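Putative phosphoglycolate phosphatase (Lactobacillus delbrueckii, PDB 2HI0) belongs to the haloacid dehalogenase-like hydrolases and probably removes the phosphate group from 2-phosphoglycolate. Local coordinates at residues Y28-T33 / R58-E63; V54-A59 / T88-V93; D204-N209 / E234-G239; T23-Y28 / P99-H104. All coordinates share one frame; numbering follows the deposited sequence. Where two conformers were deposited one is given.

Contact 1: Y28-T33 / R58-E63. With EDO (1,2-ethanediol), chain H.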
loop_
_atom_site.group_PDB
_atom_site.type_symbol
_atom_site.label_atom_id
_atom_site.label_comp_id
_atom_site.label_asym_id
_atom_site.label_seq_id
_atom_site.Cartn_x
_atom_site.Cartn_y
_atom_site.Cartn_z
ATOM N N TYR A 28 -19.404 -4.867 -0.092
ATOM C CA TYR A 28 -20.367 -4.543 0.976
ATOM C C TYR A 28 -20.829 -3.078 0.941
ATOM O O TYR A 28 -22.019 -2.782 0.969
ATOM C CB TYR A 28 -19.798 -4.893 2.352
ATOM C CG TYR A 28 -20.766 -4.570 3.501
ATOM C CD1 TYR A 28 -21.713 -5.502 3.918
ATOM C CD2 TYR A 28 -20.684 -3.384 4.157
ATOM C CE1 TYR A 28 -22.579 -5.203 4.942
ATOM C CE2 TYR A 28 -21.555 -3.063 5.168
ATOM C CZ TYR A 28 -22.501 -3.992 5.568
ATOM O OH TYR A 28 -23.357 -3.718 6.607
ATOM N N ALA A 29 -19.850 -2.159 0.906
ATOM C CA ALA A 29 -20.078 -0.709 0.919
ATOM C C ALA A 29 -20.892 -0.264 -0.299
ATOM O O ALA A 29 -21.812 0.563 -0.234
ATOM C CB ALA A 29 -18.716 0.026 0.945
ATOM N N PHE A 30 -20.501 -0.767 -1.463
ATOM C CA PHE A 30 -21.189 -0.507 -2.725
ATOM C C PHE A 30 -22.628 -0.997 -2.662
ATOM O O PHE A 30 -23.561 -0.292 -2.989
ATOM C CB PHE A 30 -20.444 -1.126 -3.929
ATOM C CG PHE A 30 -19.484 -0.131 -4.619
ATOM C CD1 PHE A 30 -18.509 0.476 -3.874
ATOM C CD2 PHE A 30 -19.621 0.237 -5.959
ATOM C CE1 PHE A 30 -17.633 1.389 -4.394
ATOM C CE2 PHE A 30 -18.748 1.186 -6.502
ATOM C CZ PHE A 30 -17.758 1.757 -5.704
ATOM N N GLU A 31 -22.805 -2.224 -2.211
ATOM C CA GLU A 31 -24.164 -2.763 -2.119
ATOM C C GLU A 31 -25.039 -1.912 -1.168
ATOM O O GLU A 31 -26.206 -1.608 -1.483
ATOM C CB GLU A 31 -24.103 -4.207 -1.603
ATOM C CG GLU A 31 -25.470 -4.862 -1.447
ATOM C CD GLU A 31 -25.414 -6.335 -1.085
ATOM O OE1 GLU A 31 -24.739 -6.714 -0.098
ATOM O OE2 GLU A 31 -26.130 -7.090 -1.791
ATOM N N GLN A 32 -24.476 -1.565 0.001
ATOM C CA GLN A 32 -25.190 -0.742 0.961
ATOM C C GLN A 32 -25.618 0.641 0.448
ATOM O O GLN A 32 -26.535 1.247 0.976
ATOM C CB GLN A 32 -24.405 -0.547 2.267
ATOM C CG GLN A 32 -24.322 -1.789 3.094
ATOM C CD GLN A 32 -25.651 -2.207 3.647
ATOM O OE1 GLN A 32 -26.353 -1.386 4.257
ATOM N NE2 GLN A 32 -26.026 -3.481 3.453
ATOM N N THR A 33 -24.905 1.145 -0.547
ATOM C CA THR A 33 -25.159 2.457 -1.119
ATOM C C THR A 33 -25.801 2.398 -2.527
ATOM O O THR A 33 -25.912 3.415 -3.217
ATOM C CB THR A 33 -23.885 3.294 -1.095
ATOM O OG1 THR A 33 -22.833 2.604 -1.785
ATOM C CG2 THR A 33 -23.453 3.620 0.324
ATOM N N ARG A 58 -11.981 5.468 -8.381
ATOM C CA ARG A 58 -11.693 4.463 -9.407
ATOM C C ARG A 58 -12.819 3.433 -9.539
ATOM O O ARG A 58 -13.245 3.091 -10.680
ATOM C CB ARG A 58 -10.363 3.814 -9.095
ATOM C CG ARG A 58 -9.111 4.635 -9.486
ATOM C CD ARG A 58 -7.870 3.865 -8.993
ATOM N NE ARG A 58 -6.638 4.497 -9.433
ATOM C CZ ARG A 58 -5.451 4.254 -8.899
ATOM N NH1 ARG A 58 -5.359 3.471 -7.822
ATOM N NH2 ARG A 58 -4.389 4.850 -9.388
ATOM N N ALA A 59 -13.288 2.934 -8.401
ATOM C CA ALA A 59 -14.330 1.878 -8.424
ATOM C C ALA A 59 -15.644 2.394 -9.001
ATOM O O ALA A 59 -16.274 1.708 -9.797
ATOM C CB ALA A 59 -14.594 1.288 -6.997
ATOM N N LEU A 60 -16.010 3.614 -8.649
ATOM C CA LEU A 60 -17.208 4.247 -9.201
ATOM C C LEU A 60 -17.054 4.484 -10.707
ATOM O O LEU A 60 -17.996 4.296 -11.461
ATOM C CB LEU A 60 -17.550 5.551 -8.465
ATOM C CG LEU A 60 -18.086 5.435 -7.043
ATOM C CD1 LEU A 60 -18.148 6.816 -6.333
ATOM C CD2 LEU A 60 -19.509 4.772 -7.065
ATOM N N ALA A 61 -15.864 4.899 -11.139
ATOM C CA ALA A 61 -15.628 5.126 -12.582
ATOM C C ALA A 61 -15.699 3.804 -13.336
ATOM O O ALA A 61 -16.263 3.734 -14.437
ATOM C CB ALA A 61 -14.243 5.763 -12.780
ATOM N N TYR A 62 -15.127 2.762 -12.737
ATOM C CA TYR A 62 -15.170 1.446 -13.349
ATOM C C TYR A 62 -16.621 0.959 -13.456
ATOM O O TYR A 62 -17.036 0.449 -14.532
ATOM C CB TYR A 62 -14.302 0.475 -12.553
ATOM C CG TYR A 62 -14.002 -0.758 -13.315
ATOM C CD1 TYR A 62 -13.147 -0.705 -14.403
ATOM C CD2 TYR A 62 -14.559 -1.982 -12.951
ATOM C CE1 TYR A 62 -12.828 -1.854 -15.133
ATOM C CE2 TYR A 62 -14.248 -3.146 -13.675
ATOM C CZ TYR A 62 -13.391 -3.057 -14.787
ATOM O OH TYR A 62 -13.074 -4.170 -15.536
ATOM N N GLU A 63 -17.421 1.145 -12.406
ATOM C CA GLU A 63 -18.849 0.805 -12.482
ATOM C C GLU A 63 -19.517 1.555 -13.662
ATOM O O GLU A 63 -20.369 1.007 -14.369
ATOM C CB GLU A 63 -19.594 1.149 -11.198
ATOM C CG GLU A 63 -21.088 0.877 -11.250
ATOM C CD GLU A 63 -21.852 1.400 -10.026
ATOM O OE1 GLU A 63 -21.469 2.457 -9.444
ATOM O OE2 GLU A 63 -22.875 0.768 -9.684
HETATM C C1 EDO H . -21.935 -7.554 -1.364
HETATM O O1 EDO H . -22.545 -8.181 -0.248
HETATM C C2 EDO H . -21.434 -8.666 -2.282
HETATM O O2 EDO H . -22.489 -9.437 -2.871
#
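Phe30 and Leu60, with CA atoms 9.0 Å apart, mark the nearest backbone approach of helix segments 28-32 and 58-63, whose axes stay 12.4 Å apart and cross at -61°. So wide a spacing needs a long side chain to bridge it, and the Phe30 ring does this. Its chi1 of -94° lies off the usual staggered position and carries the outer part of the ring across to the second helix. There CZ touches CB of Ala59 at 3.5 Å, while CE2 packs on the CD2 methyl of Leu60 at 3.7 Å; both methyls approach obliquely. Ala59 suits the spot because its single methyl lets the ring come close to the helix, and the branched end of Leu60 supplies a second apolar support. The ring also meets Phe39 edge-to-face. Glu63 lies at the margin, OE1 4.2 Å from Phe30 CE2. Within segment 28-33, Thr33 OG1 donates to Ala29 O at 2.8 Å. Cutting Phe30 back to an alanine is likely to open a gap between the helices, leaving Ala59 CB and Leu60 CD2 without their apolar partner. The contact thus joins two helices of what is probably the cap of this hydrolase by carbon packing, the one carboxylate at the edge being bonded instead to His35 ND1 and the backbone N of Arg36.

Contact 2: V54-A59 / T88-V93. Unlike the reference sequence in segment 88-93: Thr88 (reference Ala).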
loop_
_atom_site.group_PDB
_atom_site.type_symbol
_atom_site.label_atom_id
_atom_site.label_comp_id
_atom_site.label_asym_id
_atom_site.label_seq_id
_atom_site.Cartn_x
_atom_site.Cartn_y
_atom_site.Cartn_z
ATOM N N VAL A 54 -9.134 7.770 -3.626
ATOM C CA VAL A 54 -8.842 7.404 -5.030
ATOM C C VAL A 54 -9.391 6.018 -5.377
ATOM O O VAL A 54 -9.870 5.814 -6.471
ATOM C CB VAL A 54 -7.315 7.523 -5.353
ATOM C CG1 VAL A 54 -7.012 6.906 -6.698
ATOM C CG2 VAL A 54 -6.835 9.007 -5.274
ATOM N N ALA A 55 -9.315 5.087 -4.439
ATOM C CA ALA A 55 -9.803 3.715 -4.660
ATOM C C ALA A 55 -11.309 3.728 -4.963
ATOM O O ALA A 55 -11.779 3.077 -5.929
ATOM C CB ALA A 55 -9.499 2.807 -3.428
ATOM N N VAL A 56 -12.093 4.449 -4.156
ATOM C CA VAL A 56 -13.562 4.505 -4.385
ATOM C C VAL A 56 -13.879 5.324 -5.659
ATOM O O VAL A 56 -14.779 4.964 -6.436
ATOM C CB VAL A 56 -14.312 4.973 -3.152
ATOM C CG1 VAL A 56 -15.795 5.217 -3.434
ATOM C CG2 VAL A 56 -14.149 3.935 -2.055
ATOM N N THR A 57 -13.094 6.351 -5.919
ATOM C CA THR A 57 -13.292 7.139 -7.151
ATOM C C THR A 57 -13.083 6.229 -8.390
ATOM O O THR A 57 -13.858 6.228 -9.341
ATOM C CB THR A 57 -12.304 8.342 -7.206
ATOM O OG1 THR A 57 -12.444 9.148 -6.029
ATOM C CG2 THR A 57 -12.518 9.229 -8.472
ATOM N N ARG A 58 -11.981 5.468 -8.381
ATOM C CA ARG A 58 -11.693 4.463 -9.407
ATOM C C ARG A 58 -12.819 3.433 -9.539
ATOM O O ARG A 58 -13.245 3.091 -10.680
ATOM C CB ARG A 58 -10.363 3.814 -9.095
ATOM C CG ARG A 58 -9.111 4.635 -9.486
ATOM C CD ARG A 58 -7.870 3.865 -8.993
ATOM N NE ARG A 58 -6.638 4.497 -9.433
ATOM C CZ ARG A 58 -5.451 4.254 -8.899
ATOM N NH1 ARG A 58 -5.359 3.471 -7.822
ATOM N NH2 ARG A 58 -4.389 4.850 -9.388
ATOM N N ALA A 59 -13.288 2.934 -8.401
ATOM C CA ALA A 59 -14.330 1.878 -8.424
ATOM C C ALA A 59 -15.644 2.394 -9.001
ATOM O O ALA A 59 -16.274 1.708 -9.797
ATOM C CB ALA A 59 -14.594 1.288 -6.997
ATOM N N THR A 88 -18.868 13.753 -3.592
ATOM C CA THR A 88 -19.951 13.570 -2.673
ATOM C C THR A 88 -20.350 12.101 -2.616
ATOM O O THR A 88 -20.540 11.555 -1.518
ATOM C CB THR A 88 -21.145 14.474 -3.068
ATOM O OG1 THR A 88 -20.739 15.847 -3.001
ATOM C CG2 THR A 88 -22.371 14.272 -2.171
ATOM N N GLU A 89 -20.477 11.454 -3.763
ATOM C CA GLU A 89 -20.781 10.036 -3.741
ATOM C C GLU A 89 -19.630 9.192 -3.169
ATOM O O GLU A 89 -19.883 8.225 -2.447
ATOM C CB GLU A 89 -21.180 9.565 -5.132
ATOM C CG GLU A 89 -21.759 8.148 -5.158
ATOM C CD GLU A 89 -23.059 7.961 -4.386
ATOM O OE1 GLU A 89 -23.737 8.955 -4.019
ATOM O OE2 GLU A 89 -23.421 6.779 -4.159
ATOM N N VAL A 90 -18.385 9.541 -3.508
ATOM C CA VAL A 90 -17.207 8.888 -2.906
ATOM C C VAL A 90 -17.323 8.893 -1.356
ATOM O O VAL A 90 -17.175 7.828 -0.687
ATOM C CB VAL A 90 -15.901 9.535 -3.392
ATOM C CG1 VAL A 90 -14.687 9.020 -2.574
ATOM C CG2 VAL A 90 -15.707 9.216 -4.878
ATOM N N ASN A 91 -17.595 10.073 -0.793
ATOM C CA ASN A 91 -17.651 10.270 0.658
ATOM C C ASN A 91 -18.806 9.453 1.247
ATOM O O ASN A 91 -18.699 8.917 2.350
ATOM C CB ASN A 91 -17.751 11.741 1.036
ATOM C CG ASN A 91 -16.503 12.510 0.700
ATOM O OD1 ASN A 91 -15.442 11.925 0.536
ATOM N ND2 ASN A 91 -16.625 13.835 0.598
ATOM N N ARG A 92 -19.883 9.305 0.483
ATOM C CA ARG A 92 -21.067 8.556 0.987
ATOM C C ARG A 92 -20.721 7.068 1.046
ATOM O O ARG A 92 -21.053 6.364 2.015
ATOM C CB ARG A 92 -22.289 8.788 0.119
ATOM C CG ARG A 92 -23.549 8.254 0.709
ATOM C CD ARG A 92 -24.764 8.758 -0.071
ATOM N NE ARG A 92 -24.963 8.004 -1.315
ATOM C CZ ARG A 92 -25.637 6.854 -1.422
ATOM N NH1 ARG A 92 -26.188 6.273 -0.381
ATOM N NH2 ARG A 92 -25.761 6.281 -2.603
ATOM N N VAL A 93 -20.016 6.573 0.027
ATOM C CA VAL A 93 -19.564 5.171 0.030
ATOM C C VAL A 93 -18.520 4.949 1.154
ATOM O O VAL A 93 -18.564 3.966 1.878
ATOM C CB VAL A 93 -19.005 4.752 -1.364
ATOM C CG1 VAL A 93 -18.386 3.380 -1.303
ATOM C CG2 VAL A 93 -20.101 4.778 -2.415
#
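Val56 and Val90 meet where helices 52-63 and 87-103 cross in the all-helical part of the chain, which probably forms the cap found in haloacid dehalogenase-like phosphatases. The segment axes pass 9.4 Å apart at 112°, and the CA atoms of Val56 and Val90 approach to 5.9 Å. Beta-branched valines suit so steep a crossing, since they are compact and their methyls spread to both sides. With CG1 of Val56 opposite its own backbone N (chi1 172°), that methyl reaches over the other helix. It rests on CG1 of Val93 at 3.8 Å and on CG1 of Val90 at 4.1 Å. The second methyl of Val90, CG2, lies 3.5 Å from Thr57 OG1, a packing contact only, because this hydroxyl is engaged by Val53 O and Gln87 NE2. An alanine here instead of Val90 is likely to open a gap beside Val56 and Thr57 where the two methyls had packed. Along helix 87-103, Arg92 grips Glu89 side-on: NE lies 3.1 Å from OE1 in a nearly straight bond (173°), and NH2 is 2.9 Å from OE2 in a more bent one, tilted from the guanidinium plane. Arg92 NH2 also reaches Thr33 O, and Glu89 OE2 reaches His35 NE2. The crossing itself is therefore apolar packing centred on valine methyls, and the ion pair takes no part in it.

Contact 3: D204-N209 / E234-G239. With EDO (1,2-ethanediol), chain K.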
loop_
_atom_site.group_PDB
_atom_site.type_symbol
_atom_site.label_atom_id
_atom_site.label_comp_id
_atom_site.label_asym_id
_atom_site.label_seq_id
_atom_site.Cartn_x
_atom_site.Cartn_y
_atom_site.Cartn_z
ATOM N N ASP A 204 16.401 4.866 -1.879
ATOM C CA ASP A 204 16.301 3.742 -2.792
ATOM C C ASP A 204 14.978 3.004 -2.595
ATOM O O ASP A 204 14.314 3.100 -1.559
ATOM C CB ASP A 204 17.460 2.736 -2.534
ATOM C CG ASP A 204 18.846 3.287 -2.858
ATOM O OD1 ASP A 204 18.957 4.364 -3.452
ATOM O OD2 ASP A 204 19.865 2.627 -2.537
ATOM N N GLU A 205 14.643 2.201 -3.601
ATOM C CA GLU A 205 13.392 1.411 -3.611
ATOM C C GLU A 205 13.602 0.004 -4.168
ATOM O O GLU A 205 14.365 -0.206 -5.106
ATOM C CB GLU A 205 12.270 2.134 -4.408
ATOM C CG GLU A 205 10.839 1.744 -4.054
ATOM C CD GLU A 205 10.137 0.759 -5.031
ATOM O OE1 GLU A 205 10.727 0.250 -6.028
ATOM O OE2 GLU A 205 8.921 0.516 -4.756
ATOM N N ILE A 206 12.934 -0.958 -3.557
ATOM C CA ILE A 206 12.861 -2.322 -4.031
ATOM C C ILE A 206 11.380 -2.605 -4.296
ATOM O O ILE A 206 10.502 -2.234 -3.458
ATOM C CB ILE A 206 13.417 -3.308 -2.959
ATOM C CG1 ILE A 206 14.885 -3.046 -2.682
ATOM C CG2 ILE A 206 13.141 -4.760 -3.367
ATOM C CD1 ILE A 206 15.370 -3.728 -1.368
ATOM N N ALA A 207 11.104 -3.174 -5.469
ATOM C CA ALA A 207 9.746 -3.540 -5.858
ATOM C C ALA A 207 9.536 -5.053 -5.720
ATOM O O ALA A 207 10.432 -5.832 -6.000
ATOM C CB ALA A 207 9.433 -3.074 -7.335
ATOM N N VAL A 208 8.363 -5.468 -5.266
ATOM C CA VAL A 208 8.011 -6.881 -5.111
ATOM C C VAL A 208 6.963 -7.216 -6.188
ATOM O O VAL A 208 6.167 -6.364 -6.566
ATOM C CB VAL A 208 7.516 -7.198 -3.657
ATOM C CG1 VAL A 208 8.570 -6.671 -2.673
ATOM C CG2 VAL A 208 6.097 -6.635 -3.346
ATOM N N ASN A 209 6.972 -8.457 -6.664
ATOM C CA ASN A 209 6.072 -8.856 -7.766
ATOM C C ASN A 209 4.816 -9.613 -7.286
ATOM O O ASN A 209 4.026 -10.103 -8.096
ATOM C CB ASN A 209 6.836 -9.679 -8.818
ATOM C CG ASN A 209 6.890 -11.164 -8.471
ATOM O OD1 ASN A 209 6.905 -11.541 -7.319
ATOM N ND2 ASN A 209 6.893 -12.009 -9.495
ATOM N N GLU A 234 15.093 -10.259 1.199
ATOM C CA GLU A 234 16.111 -10.178 2.269
ATOM C C GLU A 234 17.519 -9.893 1.680
ATOM O O GLU A 234 18.269 -9.014 2.144
ATOM C CB GLU A 234 16.157 -11.499 3.069
ATOM C CG GLU A 234 17.079 -11.446 4.292
ATOM C CD GLU A 234 17.033 -12.682 5.174
ATOM O OE1 GLU A 234 15.943 -13.275 5.376
ATOM O OE2 GLU A 234 18.099 -13.028 5.712
ATOM N N GLU A 235 17.878 -10.634 0.649
ATOM C CA GLU A 235 19.171 -10.431 0.002
ATOM C C GLU A 235 19.322 -9.015 -0.565
ATOM O O GLU A 235 20.390 -8.402 -0.453
ATOM C CB GLU A 235 19.389 -11.498 -1.073
ATOM C CG GLU A 235 19.462 -12.901 -0.482
ATOM C CD GLU A 235 19.513 -13.991 -1.532
ATOM O OE1 GLU A 235 19.741 -13.661 -2.721
ATOM O OE2 GLU A 235 19.330 -15.170 -1.155
ATOM N N ALA A 236 18.232 -8.476 -1.128
ATOM C CA ALA A 236 18.230 -7.113 -1.684
ATOM C C ALA A 236 18.436 -6.086 -0.578
ATOM O O ALA A 236 19.188 -5.095 -0.748
ATOM C CB ALA A 236 16.954 -6.831 -2.422
ATOM N N ILE A 237 17.800 -6.310 0.566
ATOM C CA ILE A 237 17.899 -5.350 1.666
ATOM C C ILE A 237 19.309 -5.414 2.270
ATOM O O ILE A 237 19.852 -4.379 2.654
ATOM C CB ILE A 237 16.782 -5.559 2.735
ATOM C CG1 ILE A 237 15.410 -5.196 2.168
ATOM C CG2 ILE A 237 17.083 -4.731 4.013
ATOM C CD1 ILE A 237 14.237 -5.747 2.935
ATOM N N LEU A 238 19.911 -6.612 2.342
ATOM C CA LEU A 238 21.227 -6.823 2.972
ATOM C C LEU A 238 22.380 -6.577 1.992
ATOM O O LEU A 238 23.530 -6.456 2.399
ATOM C CB LEU A 238 21.318 -8.237 3.583
ATOM C CG LEU A 238 20.338 -8.510 4.730
ATOM C CD1 LEU A 238 20.431 -9.993 5.164
ATOM C CD2 LEU A 238 20.533 -7.546 5.908
ATOM N N GLY A 239 22.057 -6.461 0.708
ATOM C CA GLY A 239 23.055 -6.311 -0.349
ATOM C C GLY A 239 23.862 -7.563 -0.625
ATOM O O GLY A 239 24.951 -7.496 -1.226
HETATM C C1 EDO K . 12.169 -15.791 3.973
HETATM O O1 EDO K . 12.570 -17.108 4.373
HETATM C C2 EDO K . 13.135 -14.787 4.588
HETATM O O2 EDO K . 14.427 -14.869 3.978
#
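Ile206 of strand 204-208 packs against Ala236 and Ile237 of helix 230-238, joining the parallel sheet of the Rossmann-like core to a helix laid on one of its faces. The contact is wholly apolar. CD1 of Ile206 does all the touching, 3.6 Å from Ala236 CB and 3.8 Å from Ile237 CG1; it gets there because CG1 stands opposite the carbonyl carbon (chi1 -63°) and the chain runs on extended (chi2 164°). The two isoleucine side chains cross at about a right angle. A beta-branched residue suits the strand, while the small Ala236 lets the helix settle to 7.6 Å between its CA and that of Ile206. Val227 of the neighbouring strand extends this patch, touching both Ile206 and Ala236.

Backbone hydrogen bonds fix the strand within the sheet: Ile206 pairs with Tyr187 and Gly189, and Ala207 with Val225 and Val227. Val208 leans on Asp190, a ligand of the bound sodium ion. Gly239 follows the helix with a positive phi of 71°, easy for a residue without a side chain.

The polar side chains lie to the side of the packing. Glu234 OE1 is hydrogen-bonded to Asn121 ND2 and lies 2.6 Å from O2 of a 1,2-ethanediol molecule, probably from the crystallisation liquor.

Contact 4: T23-Y28 / P99-H104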
loop_
_atom_site.group_PDB
_atom_site.type_symbol
_atom_site.label_atom_id
_atom_site.label_comp_id
_atom_site.label_asym_id
_atom_site.label_seq_id
_atom_site.Cartn_x
_atom_site.Cartn_y
_atom_site.Cartn_z
ATOM N N THR A 23 -11.803 -6.521 -1.122
ATOM C CA THR A 23 -12.832 -6.834 -2.118
ATOM C C THR A 23 -14.172 -7.013 -1.423
ATOM O O THR A 23 -15.156 -6.425 -1.805
ATOM C CB THR A 23 -12.409 -8.088 -2.929
ATOM O OG1 THR A 23 -11.211 -7.788 -3.659
ATOM C CG2 THR A 23 -13.475 -8.491 -3.934
ATOM N N SER A 24 -14.195 -7.840 -0.383
ATOM C CA SER A 24 -15.410 -8.077 0.375
ATOM C C SER A 24 -15.970 -6.772 0.962
ATOM O O SER A 24 -17.179 -6.511 0.907
ATOM C CB SER A 24 -15.120 -9.087 1.491
ATOM O OG SER A 24 -16.309 -9.383 2.187
ATOM N N ALA A 25 -15.103 -5.948 1.552
ATOM C CA ALA A 25 -15.519 -4.704 2.179
ATOM C C ALA A 25 -15.999 -3.693 1.130
ATOM O O ALA A 25 -16.988 -2.986 1.339
ATOM C CB ALA A 25 -14.396 -4.126 3.025
ATOM N N LEU A 26 -15.310 -3.598 -0.012
ATOM C CA LEU A 26 -15.725 -2.690 -1.092
ATOM C C LEU A 26 -17.096 -3.100 -1.619
ATOM O O LEU A 26 -17.966 -2.259 -1.818
ATOM C CB LEU A 26 -14.717 -2.562 -2.281
ATOM C CG LEU A 26 -14.871 -1.329 -3.218
ATOM C CD1 LEU A 26 -14.695 -0.034 -2.441
ATOM C CD2 LEU A 26 -13.832 -1.470 -4.345
ATOM N N ASN A 27 -17.281 -4.379 -1.893
ATOM C CA ASN A 27 -18.551 -4.855 -2.385
ATOM C C ASN A 27 -19.687 -4.638 -1.387
ATOM O O ASN A 27 -20.781 -4.213 -1.765
ATOM C CB ASN A 27 -18.493 -6.325 -2.804
ATOM C CG ASN A 27 -17.800 -6.535 -4.145
ATOM O OD1 ASN A 27 -17.859 -5.683 -5.031
ATOM N ND2 ASN A 27 -17.122 -7.674 -4.285
ATOM N N TYR A 28 -19.404 -4.867 -0.092
ATOM C CA TYR A 28 -20.367 -4.543 0.976
ATOM C C TYR A 28 -20.829 -3.078 0.941
ATOM O O TYR A 28 -22.019 -2.782 0.969
ATOM C CB TYR A 28 -19.798 -4.893 2.352
ATOM C CG TYR A 28 -20.766 -4.570 3.501
ATOM C CD1 TYR A 28 -21.713 -5.502 3.918
ATOM C CD2 TYR A 28 -20.684 -3.384 4.157
ATOM C CE1 TYR A 28 -22.579 -5.203 4.942
ATOM C CE2 TYR A 28 -21.555 -3.063 5.168
ATOM C CZ TYR A 28 -22.501 -3.992 5.568
ATOM O OH TYR A 28 -23.357 -3.718 6.607
ATOM N N PRO A 99 -15.329 2.173 8.217
ATOM C CA PRO A 99 -15.562 1.399 9.441
ATOM C C PRO A 99 -15.774 -0.094 9.189
ATOM O O PRO A 99 -15.266 -0.949 9.953
ATOM C CB PRO A 99 -16.823 2.020 10.032
ATOM C CG PRO A 99 -17.451 2.749 8.913
ATOM C CD PRO A 99 -16.398 3.161 7.960
ATOM N N TYR A 100 -16.445 -0.411 8.083
ATOM C CA TYR A 100 -16.651 -1.836 7.782
ATOM C C TYR A 100 -15.327 -2.548 7.591
ATOM O O TYR A 100 -15.058 -3.585 8.197
ATOM C CB TYR A 100 -17.530 -2.021 6.577
ATOM C CG TYR A 100 -17.858 -3.479 6.375
ATOM C CD1 TYR A 100 -18.971 -4.037 7.013
ATOM C CD2 TYR A 100 -17.041 -4.315 5.588
ATOM C CE1 TYR A 100 -19.284 -5.396 6.831
ATOM C CE2 TYR A 100 -17.338 -5.650 5.408
ATOM C CZ TYR A 100 -18.455 -6.191 6.035
ATOM O OH TYR A 100 -18.745 -7.543 5.842
ATOM N N TYR A 101 -14.488 -1.974 6.731
ATOM C CA TYR A 101 -13.164 -2.534 6.504
ATOM C C TYR A 101 -12.337 -2.659 7.812
ATOM O O TYR A 101 -11.754 -3.730 8.086
ATOM C CB TYR A 101 -12.416 -1.746 5.425
ATOM C CG TYR A 101 -11.048 -2.354 5.225
ATOM C CD1 TYR A 101 -10.903 -3.617 4.692
ATOM C CD2 TYR A 101 -9.922 -1.674 5.571
ATOM C CE1 TYR A 101 -9.659 -4.182 4.517
ATOM C CE2 TYR A 101 -8.680 -2.223 5.406
ATOM C CZ TYR A 101 -8.538 -3.482 4.884
ATOM O OH TYR A 101 -7.275 -4.027 4.753
ATOM N N ALA A 102 -12.259 -1.582 8.585
ATOM C CA ALA A 102 -11.583 -1.609 9.865
ATOM C C ALA A 102 -12.007 -2.794 10.760
ATOM O O ALA A 102 -11.177 -3.419 11.419
ATOM C CB ALA A 102 -11.774 -0.247 10.629
ATOM N N ASP A 103 -13.301 -3.087 10.779
ATOM C CA ASP A 103 -13.838 -4.183 11.586
ATOM C C ASP A 103 -13.769 -5.555 10.899
ATOM O O ASP A 103 -14.116 -6.577 11.510
ATOM C CB ASP A 103 -15.314 -3.900 11.900
ATOM C CG ASP A 103 -15.502 -2.662 12.767
ATOM O OD1 ASP A 103 -14.544 -2.290 13.496
ATOM O OD2 ASP A 103 -16.594 -2.055 12.699
ATOM N N HIS A 104 -13.378 -5.577 9.629
ATOM C CA HIS A 104 -13.312 -6.826 8.879
ATOM C C HIS A 104 -11.997 -6.991 8.112
ATOM O O HIS A 104 -11.996 -7.537 7.006
ATOM C CB HIS A 104 -14.494 -6.911 7.912
ATOM C CG HIS A 104 -15.824 -6.914 8.602
ATOM N ND1 HIS A 104 -16.483 -5.771 9.029
ATOM C CD2 HIS A 104 -16.647 -7.950 8.891
ATOM C CE1 HIS A 104 -17.644 -6.112 9.560
ATOM N NE2 HIS A 104 -17.751 -7.428 9.518
#
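Tyr28 (chi1 180°) and Tyr100 (chi1 -174°) both swing CG opposite the backbone N, and the two rings are thereby brought face against face between segments 23-28 and 99-104. They form an offset stack with centroids 3.9 Å apart and planes at 13°. The closest atoms, Tyr28 CE2 and Tyr100 CD1, are 3.3 Å apart. The side chains cross at about a right angle, so the hydroxyls point different ways, and Tyr28 CB adds a CH-pi contact over the face of the Tyr100 ring. The other face of Tyr100 is covered by the imidazole of His104, whose ND1 donates to Tyr100 O at 2.7 Å. That bond pins the imidazole against Tyr100, which is thus sandwiched between two flat groups. Tyrosine fits this partly exposed place because its faces can stack while the hydroxyl at the end of the ring tolerates water. Deeper in, Ala25 CB meets the edge of Tyr100 at CD2, 3.7 Å away, and that of Tyr101 at CD1, 3.9 Å away. A small residue suits a place where the CA atoms of Ala25 and Tyr101 come within 5.4 Å. Tyr101 OH is hydrogen-bonded to Lys135 NZ, just beyond strand 128-133 of the central sheet. The segments run nearly antiparallel; their parent helices, 19-32 and 87-103, are the first and last of what is probably an inserted helical cap, familiar in haloacid dehalogenase-superfamily phosphatases.

In the fold
Contacts 1, 2 and 4 lie together in the helical region and tie three helices pairwise: 19-32 to 52-63, 52-63 to 87-103, and 19-32 to 87-103. Contacts 1 and 2 are buried and aliphatic or aromatic; their centres are about 7 Å apart, and Phe30 CE1 packs on Val93 CG1 at 3.8 Å. Leu26 joins contact 4 to both, touching Ala59 and Val56. Contact 4 is only partly buried, and it alone relies on stacked rings. Contact 3, with its centre over 30 Å from the others, lies on the opposite side of the chain's centre, where a buried isoleucine seats a helix on the sheet. Only contact 1 has a charged residue at its edge, Glu63; in contacts 2 and 3 the touching side chains are uncharged.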